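Local coordinates for protein dihydrofolate reductase (Moritella profunda, PDB 3IA4) that probably reduces 7,8-dihydrofolate to tetrahydrofolate with NADPH, a key step of folate metabolism that feeds glycine, purine and DNA precursor synthesis, at residues S4-D18 / Y113-F127. Numbering follows the deposited sequence.
Sequences SMIAALANNRVIGLD and YLTHIELTTEGDTWF. With NDP (NADPH dihydro-nicotinamide-adenine-dinucleotide phosphate), chain E.
Phe127 presses its side chain against Leu9 and Ala7, on the face of the sheet that helix 99-105 covers. With CG anti to the backbone N (chi1 -162°), its ring reaches back over strand 4-9: Leu9 CD1 lies 3.8 Å from Phe127 CG, Ala7 CB 3.5 Å from Phe127 CE2, and the bent end of Met5 brings Met5 CE to 3.9 Å from Phe127 CZ. The small Ala7 makes room for the ring, while branched Leu9 fills in beside its root. The backbone of Phe127 is gripped by Arg13, whose O accepts its N-H and whose NE returns a bond of 2.9 Å to Phe127 O; the oxygen lies in the guanidinium plane, although NE stands above the carbonyl plane.

Beyond Leu9 and Ile117, Thr120 OG1 lies in the plane of the Asn11 amide, 2.8 Å from Asn11 ND2, while water 3 lies within hydrogen-bonding distance of Asn11 OD1 and Ile117 O. An amide suits the place because one end donates and the other accepts. A leucine in place of Asn11 would probably leave Thr120 OG1 without this N-H donor and the water without OD1 to receive it, so the two loops would be less firmly tied.

Farther on, Ile15 and Gly16 both face Thr125 in a classic beta bulge. Thr125 OG1 lies 3.0 Å from Gly16 CA, where a side chain would clash. Asp18 N donates to Asp124 OD2 (2.8 Å), meeting it from above the carboxylate plane.

Between the parallel pair and the short, bulged antiparallel pair sits the nicotinamide: Ala8 N donates to its carboxamide O7N (2.8 Å), and N7N donates to Ala8 O and Ile15 O. This backbone grip belongs to the cofactor site of the dihydrofolate reductase fold.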
loop_
_atom_site.group_PDB
_atom_site.type_symbol
_atom_site.label_atom_id
_atom_site.label_comp_id
_atom_site.label_asym_id
_atom_site.label_seq_id
_atom_site.Cartn_x
_atom_site.Cartn_y
_atom_site.Cartn_z
ATOM N N SER A 4 7.418 6.324 0.544
ATOM C CA SER A 4 7.350 4.940 0.040
ATOM C C SER A 4 5.928 4.528 -0.240
ATOM O O SER A 4 5.045 5.010 0.436
ATOM C CB SER A 4 7.949 3.985 1.094
ATOM O OG SER A 4 9.323 4.280 1.289
ATOM N N MET A 5 5.693 3.617 -1.212
ATOM C CA MET A 5 4.367 3.077 -1.393
ATOM C C MET A 5 4.515 1.567 -1.275
ATOM O O MET A 5 5.553 1.007 -1.675
ATOM C CB MET A 5 3.810 3.422 -2.811
ATOM C CG MET A 5 3.987 4.914 -3.078
ATOM S SD MET A 5 2.828 5.617 -4.308
ATOM C CE MET A 5 2.979 4.479 -5.671
ATOM N N ILE A 6 3.518 0.929 -0.726
ATOM C CA ILE A 6 3.567 -0.539 -0.484
ATOM C C ILE A 6 2.283 -1.093 -1.065
ATOM O O ILE A 6 1.204 -0.561 -0.809
ATOM C CB ILE A 6 3.733 -0.925 1.013
ATOM C CG1 ILE A 6 3.704 -2.458 1.110
ATOM C CG2 ILE A 6 2.613 -0.288 1.865
ATOM C CD1 ILE A 6 4.233 -3.030 2.509
ATOM N N ALA A 7 2.401 -2.162 -1.864
ATOM C CA ALA A 7 1.223 -2.779 -2.490
ATOM C C ALA A 7 1.489 -4.221 -2.815
ATOM O O ALA A 7 2.660 -4.592 -3.007
ATOM C CB ALA A 7 0.944 -2.040 -3.854
ATOM N N ALA A 8 0.419 -5.015 -2.933
ATOM C CA ALA A 8 0.563 -6.405 -3.389
ATOM C C ALA A 8 -0.146 -6.510 -4.768
ATOM O O ALA A 8 -1.326 -6.179 -4.892
ATOM C CB ALA A 8 -0.113 -7.355 -2.405
ATOM N N LEU A 9 0.618 -6.934 -5.764
ATOM C CA LEU A 9 0.119 -6.984 -7.176
ATOM C C LEU A 9 0.006 -8.416 -7.657
ATOM O O LEU A 9 0.998 -9.146 -7.666
ATOM C CB LEU A 9 1.075 -6.317 -8.137
ATOM C CG LEU A 9 1.140 -4.754 -8.224
ATOM C CD1 LEU A 9 1.349 -4.124 -6.820
ATOM C CD2 LEU A 9 2.292 -4.396 -9.235
ATOM N N ALA A 10 -1.167 -8.792 -8.135
ATOM C CA ALA A 10 -1.233 -10.024 -8.931
ATOM C C ALA A 10 -0.779 -9.701 -10.372
ATOM O O ALA A 10 -0.320 -8.578 -10.671
ATOM C CB ALA A 10 -2.634 -10.564 -8.889
ATOM N N ASN A 11 -0.921 -10.662 -11.291
ATOM C CA ASN A 11 -0.472 -10.416 -12.663
ATOM C C ASN A 11 -1.212 -9.208 -13.255
ATOM O O ASN A 11 -2.358 -8.942 -12.885
ATOM C CB ASN A 11 -0.736 -11.654 -13.523
ATOM C CG ASN A 11 0.191 -12.823 -13.158
ATOM O OD1 ASN A 11 1.234 -12.627 -12.549
ATOM N ND2 ASN A 11 -0.170 -14.038 -13.587
ATOM N N ASN A 12 -0.538 -8.522 -14.192
ATOM C CA ASN A 12 -1.096 -7.380 -14.915
ATOM C C ASN A 12 -1.426 -6.245 -13.901
ATOM O O ASN A 12 -2.279 -5.407 -14.202
ATOM C CB ASN A 12 -2.362 -7.803 -15.681
ATOM C CG ASN A 12 -2.126 -9.003 -16.567
ATOM O OD1 ASN A 12 -1.151 -9.022 -17.294
ATOM N ND2 ASN A 12 -2.954 -10.070 -16.403
ATOM N N ARG A 13 -0.687 -6.200 -12.768
ATOM C CA ARG A 13 -0.822 -5.125 -11.740
ATOM C C ARG A 13 -2.172 -5.055 -11.072
ATOM O O ARG A 13 -2.576 -4.035 -10.534
ATOM C CB ARG A 13 -0.467 -3.703 -12.314
ATOM C CG ARG A 13 0.791 -3.738 -13.118
ATOM C CD ARG A 13 1.308 -2.243 -13.303
ATOM N NE ARG A 13 0.348 -1.315 -13.979
ATOM C CZ ARG A 13 0.239 -1.140 -15.298
ATOM N NH1 ARG A 13 1.038 -1.810 -16.133
ATOM N NH2 ARG A 13 -0.603 -0.253 -15.791
ATOM N N VAL A 14 -2.953 -6.149 -11.150
ATOM C CA VAL A 14 -4.239 -6.104 -10.412
ATOM C C VAL A 14 -4.035 -6.019 -8.888
ATOM O O VAL A 14 -3.230 -6.782 -8.316
ATOM C CB VAL A 14 -5.081 -7.437 -10.664
ATOM C CG1 VAL A 14 -6.332 -7.482 -9.725
ATOM C CG2 VAL A 14 -5.619 -7.441 -12.090
ATOM N N ILE A 15 -4.782 -5.127 -8.242
ATOM C CA ILE A 15 -4.666 -4.974 -6.789
ATOM C C ILE A 15 -5.998 -5.122 -6.077
ATOM O O ILE A 15 -6.001 -5.310 -4.865
ATOM C CB ILE A 15 -4.038 -3.624 -6.356
ATOM C CG1 ILE A 15 -4.870 -2.450 -6.864
ATOM C CG2 ILE A 15 -2.601 -3.572 -6.811
ATOM C CD1 ILE A 15 -4.322 -1.092 -6.305
ATOM N N GLY A 16 -7.140 -5.062 -6.799
ATOM C CA GLY A 16 -8.430 -4.997 -6.095
ATOM C C GLY A 16 -9.605 -5.429 -6.962
ATOM O O GLY A 16 -9.491 -5.375 -8.191
ATOM N N LEU A 17 -10.672 -5.884 -6.311
ATOM C CA LEU A 17 -11.930 -6.159 -6.998
ATOM C C LEU A 17 -13.023 -5.966 -5.971
ATOM O O LEU A 17 -12.950 -6.566 -4.883
ATOM C CB LEU A 17 -11.923 -7.601 -7.536
ATOM C CG LEU A 17 -13.251 -7.989 -8.205
ATOM C CD1 LEU A 17 -13.614 -7.136 -9.404
ATOM C CD2 LEU A 17 -13.253 -9.455 -8.611
ATOM N N ASP A 18 -14.038 -5.162 -6.269
ATOM C CA ASP A 18 -15.182 -4.994 -5.350
ATOM C C ASP A 18 -14.779 -4.530 -3.928
ATOM O O ASP A 18 -15.335 -5.021 -2.905
ATOM C CB ASP A 18 -15.998 -6.283 -5.247
ATOM C CG ASP A 18 -16.601 -6.705 -6.577
ATOM O OD1 ASP A 18 -16.688 -7.942 -6.823
ATOM O OD2 ASP A 18 -16.965 -5.823 -7.385
ATOM N N TYR A 113 7.491 -0.809 -2.162
ATOM C CA TYR A 113 7.594 -2.105 -1.520
ATOM C C TYR A 113 6.555 -2.964 -2.225
ATOM O O TYR A 113 5.363 -2.880 -1.939
ATOM C CB TYR A 113 7.189 -2.006 -0.035
ATOM C CG TYR A 113 8.171 -1.269 0.879
ATOM C CD1 TYR A 113 8.617 -1.902 2.033
ATOM C CD2 TYR A 113 8.568 0.050 0.644
ATOM C CE1 TYR A 113 9.431 -1.262 2.916
ATOM C CE2 TYR A 113 9.446 0.713 1.554
ATOM C CZ TYR A 113 9.825 0.025 2.697
ATOM O OH TYR A 113 10.705 0.629 3.581
ATOM N N LEU A 114 6.979 -3.770 -3.188
ATOM C CA LEU A 114 6.028 -4.544 -3.968
ATOM C C LEU A 114 6.050 -6.022 -3.597
ATOM O O LEU A 114 7.080 -6.677 -3.612
ATOM C CB LEU A 114 6.359 -4.438 -5.471
ATOM C CG LEU A 114 6.359 -2.991 -6.039
ATOM C CD1 LEU A 114 6.567 -2.949 -7.530
ATOM C CD2 LEU A 114 5.021 -2.286 -5.693
ATOM N N THR A 115 4.882 -6.560 -3.385
ATOM C CA THR A 115 4.759 -8.023 -3.361
ATOM C C THR A 115 4.157 -8.424 -4.704
ATOM O O THR A 115 3.190 -7.797 -5.147
ATOM C CB THR A 115 3.773 -8.361 -2.271
ATOM O OG1 THR A 115 4.370 -8.000 -1.014
ATOM C CG2 THR A 115 3.450 -9.886 -2.260
ATOM N N HIS A 116 4.787 -9.372 -5.405
ATOM C CA HIS A 116 4.192 -9.892 -6.622
ATOM C C HIS A 116 3.659 -11.256 -6.324
ATOM O O HIS A 116 4.417 -12.136 -5.879
ATOM C CB HIS A 116 5.283 -9.994 -7.686
ATOM C CG HIS A 116 5.918 -8.683 -7.988
ATOM N ND1 HIS A 116 5.382 -7.804 -8.913
ATOM C CD2 HIS A 116 7.051 -8.110 -7.523
ATOM C CE1 HIS A 116 6.164 -6.734 -8.994
ATOM N NE2 HIS A 116 7.171 -6.890 -8.152
ATOM N N ILE A 117 2.352 -11.433 -6.590
ATOM C CA ILE A 117 1.693 -12.751 -6.445
ATOM C C ILE A 117 1.528 -13.478 -7.777
ATOM O O ILE A 117 1.078 -12.882 -8.766
ATOM C CB ILE A 117 0.297 -12.517 -5.812
ATOM C CG1 ILE A 117 0.465 -11.710 -4.528
ATOM C CG2 ILE A 117 -0.441 -13.880 -5.608
ATOM C CD1 ILE A 117 -0.904 -11.224 -3.927
ATOM N N GLU A 118 1.893 -14.766 -7.838
ATOM C CA GLU A 118 1.786 -15.483 -9.097
ATOM C C GLU A 118 0.358 -15.956 -9.287
ATOM O O GLU A 118 0.024 -17.124 -8.987
ATOM C CB GLU A 118 2.752 -16.666 -9.131
ATOM C CG GLU A 118 4.200 -16.243 -9.094
ATOM C CD GLU A 118 5.165 -17.436 -9.272
ATOM O OE1 GLU A 118 4.727 -18.510 -9.786
ATOM O OE2 GLU A 118 6.344 -17.268 -8.889
ATOM N N LEU A 119 -0.509 -15.049 -9.750
ATOM C CA LEU A 119 -1.919 -15.353 -9.894
ATOM C C LEU A 119 -2.474 -14.451 -10.992
ATOM O O LEU A 119 -2.158 -13.268 -11.002
ATOM C CB LEU A 119 -2.620 -15.028 -8.570
ATOM C CG LEU A 119 -4.143 -15.056 -8.612
ATOM C CD1 LEU A 119 -4.726 -16.440 -8.773
ATOM C CD2 LEU A 119 -4.540 -14.494 -7.276
ATOM N N THR A 120 -3.242 -15.020 -11.937
ATOM C CA THR A 120 -4.014 -14.182 -12.872
ATOM C C THR A 120 -5.470 -14.140 -12.344
ATOM O O THR A 120 -6.156 -15.177 -12.222
ATOM C CB THR A 120 -3.996 -14.751 -14.263
ATOM O OG1 THR A 120 -2.644 -14.730 -14.743
ATOM C CG2 THR A 120 -4.901 -13.915 -15.198
ATOM N N THR A 121 -5.906 -12.959 -12.000
ATOM C CA THR A 121 -7.248 -12.809 -11.436
ATOM C C THR A 121 -7.868 -11.570 -12.077
ATOM O O THR A 121 -7.141 -10.678 -12.535
ATOM C CB THR A 121 -7.180 -12.748 -9.874
ATOM O OG1 THR A 121 -8.493 -12.904 -9.311
ATOM C CG2 THR A 121 -6.579 -11.495 -9.384
ATOM N N GLU A 122 -9.182 -11.509 -12.178
ATOM C CA GLU A 122 -9.824 -10.271 -12.690
ATOM C C GLU A 122 -9.789 -9.143 -11.656
ATOM O O GLU A 122 -9.891 -9.332 -10.451
ATOM C CB GLU A 122 -11.279 -10.536 -13.078
ATOM C CG GLU A 122 -11.401 -11.139 -14.497
ATOM C CD GLU A 122 -12.845 -11.512 -14.823
ATOM O OE1 GLU A 122 -13.778 -11.022 -14.080
ATOM O OE2 GLU A 122 -13.024 -12.341 -15.762
ATOM N N GLY A 123 -9.611 -7.918 -12.140
ATOM C CA GLY A 123 -9.569 -6.782 -11.252
ATOM C C GLY A 123 -10.576 -5.686 -11.597
ATOM O O GLY A 123 -11.158 -5.698 -12.670
ATOM N N ASP A 124 -10.768 -4.747 -10.653
ATOM C CA ASP A 124 -11.375 -3.463 -10.993
ATOM C C ASP A 124 -10.528 -2.266 -10.509
ATOM O O ASP A 124 -10.979 -1.126 -10.560
ATOM C CB ASP A 124 -12.843 -3.368 -10.515
ATOM C CG ASP A 124 -12.986 -3.323 -9.014
ATOM O OD1 ASP A 124 -12.009 -3.028 -8.258
ATOM O OD2 ASP A 124 -14.133 -3.538 -8.556
ATOM N N THR A 125 -9.322 -2.560 -10.011
ATOM C CA THR A 125 -8.338 -1.541 -9.611
ATOM C C THR A 125 -6.945 -2.101 -9.889
ATOM O O THR A 125 -6.678 -3.303 -9.701
ATOM C CB THR A 125 -8.422 -1.152 -8.121
ATOM O OG1 THR A 125 -8.616 -2.307 -7.357
ATOM C CG2 THR A 125 -9.679 -0.272 -7.911
ATOM N N TRP A 126 -6.077 -1.251 -10.418
ATOM C CA TRP A 126 -4.750 -1.685 -10.823
ATOM C C TRP A 126 -3.720 -0.759 -10.240
ATOM O O TRP A 126 -3.931 0.468 -10.140
ATOM C CB TRP A 126 -4.608 -1.610 -12.387
ATOM C CG TRP A 126 -5.430 -2.645 -13.055
ATOM C CD1 TRP A 126 -4.988 -3.849 -13.510
ATOM C CD2 TRP A 126 -6.828 -2.572 -13.367
ATOM N NE1 TRP A 126 -6.056 -4.581 -14.022
ATOM C CE2 TRP A 126 -7.191 -3.814 -13.952
ATOM C CE3 TRP A 126 -7.832 -1.589 -13.167
ATOM C CZ2 TRP A 126 -8.516 -4.116 -14.330
ATOM C CZ3 TRP A 126 -9.173 -1.900 -13.547
ATOM C CH2 TRP A 126 -9.483 -3.156 -14.128
ATOM N N PHE A 127 -2.570 -1.297 -9.917
ATOM C CA PHE A 127 -1.392 -0.429 -9.524
ATOM C C PHE A 127 -0.954 0.405 -10.736
ATOM O O PHE A 127 -1.097 -0.000 -11.903
ATOM C CB PHE A 127 -0.214 -1.367 -9.112
ATOM C CG PHE A 127 0.841 -0.658 -8.309
ATOM C CD1 PHE A 127 2.081 -0.319 -8.878
ATOM C CD2 PHE A 127 0.546 -0.274 -6.996
ATOM C CE1 PHE A 127 3.057 0.397 -8.100
ATOM C CE2 PHE A 127 1.483 0.418 -6.231
ATOM C CZ PHE A 127 2.729 0.800 -6.779
HETATM P PA NDP E . -8.734 4.613 -2.495
HETATM O O1A NDP E . -7.548 5.218 -3.200
HETATM O O2A NDP E . -8.559 3.675 -1.341
HETATM O O5B NDP E . -9.798 5.752 -2.000
HETATM C C5B NDP E . -10.157 6.804 -2.921
HETATM C C4B NDP E . -10.947 7.815 -2.098
HETATM O O4B NDP E . -9.980 8.598 -1.385
HETATM C C3B NDP E . -11.606 8.880 -3.009
HETATM O O3B NDP E . -12.855 8.401 -3.495
HETATM C C2B NDP E . -11.698 10.106 -2.116
HETATM O O2B NDP E . -12.614 9.897 -1.036
HETATM C C1B NDP E . -10.339 10.009 -1.453
HETATM N N9A NDP E . -9.280 10.773 -2.147
HETATM C C8A NDP E . -8.538 10.327 -3.174
HETATM N N7A NDP E . -7.595 11.229 -3.515
HETATM C C5A NDP E . -7.731 12.281 -2.659
HETATM C C6A NDP E . -7.052 13.561 -2.413
HETATM N N6A NDP E . -6.010 14.005 -3.188
HETATM N N1A NDP E . -7.554 14.306 -1.369
HETATM C C2A NDP E . -8.546 13.943 -0.564
HETATM N N3A NDP E . -9.194 12.795 -0.741
HETATM C C4A NDP E . -8.818 11.950 -1.758
HETATM O O3 NDP E . -9.726 3.906 -3.560
HETATM P PN NDP E . -9.584 2.917 -4.821
HETATM O O1N NDP E . -8.735 3.573 -5.847
HETATM O O2N NDP E . -10.950 2.464 -5.188
HETATM O O5D NDP E . -8.703 1.726 -4.257
HETATM C C5D NDP E . -9.318 0.774 -3.401
HETATM C C4D NDP E . -9.061 -0.631 -3.936
HETATM O O4D NDP E . -7.635 -0.974 -3.771
HETATM C C3D NDP E . -9.835 -1.735 -3.201
HETATM O O3D NDP E . -10.205 -2.750 -4.154
HETATM C C2D NDP E . -8.806 -2.338 -2.244
HETATM O O2D NDP E . -9.077 -3.712 -1.869
HETATM C C1D NDP E . -7.568 -2.244 -3.093
HETATM N N1N NDP E . -6.304 -2.213 -2.364
HETATM C C2N NDP E . -5.378 -3.115 -2.692
HETATM C C3N NDP E . -4.134 -3.053 -2.117
HETATM C C7N NDP E . -3.127 -4.093 -2.499
HETATM O O7N NDP E . -1.988 -3.954 -2.105
HETATM N N7N NDP E . -3.417 -5.085 -3.347
HETATM C C4N NDP E . -3.709 -2.029 -1.076
HETATM C C5N NDP E . -4.798 -1.086 -0.885
HETATM C C6N NDP E . -6.030 -1.232 -1.475
HETATM P P2B NDP E . -13.843 10.928 -0.783
HETATM O O1X NDP E . -14.289 10.554 0.563
HETATM O O2X NDP E . -13.235 12.272 -0.994
HETATM O O3X NDP E . -14.804 10.669 -1.911
HETATM O O HOH W 1 2.898 -8.838 -10.026
HETATM O O HOH W 2 -4.199 -10.785 -12.603
HETATM O O HOH W 3 2.637 -11.321 -10.649
HETATM O O HOH W 4 -5.650 -9.769 -15.054
HETATM O O HOH W 5 -2.061 -13.245 -16.868
HETATM O O HOH W 6 -2.593 1.110 -14.054
#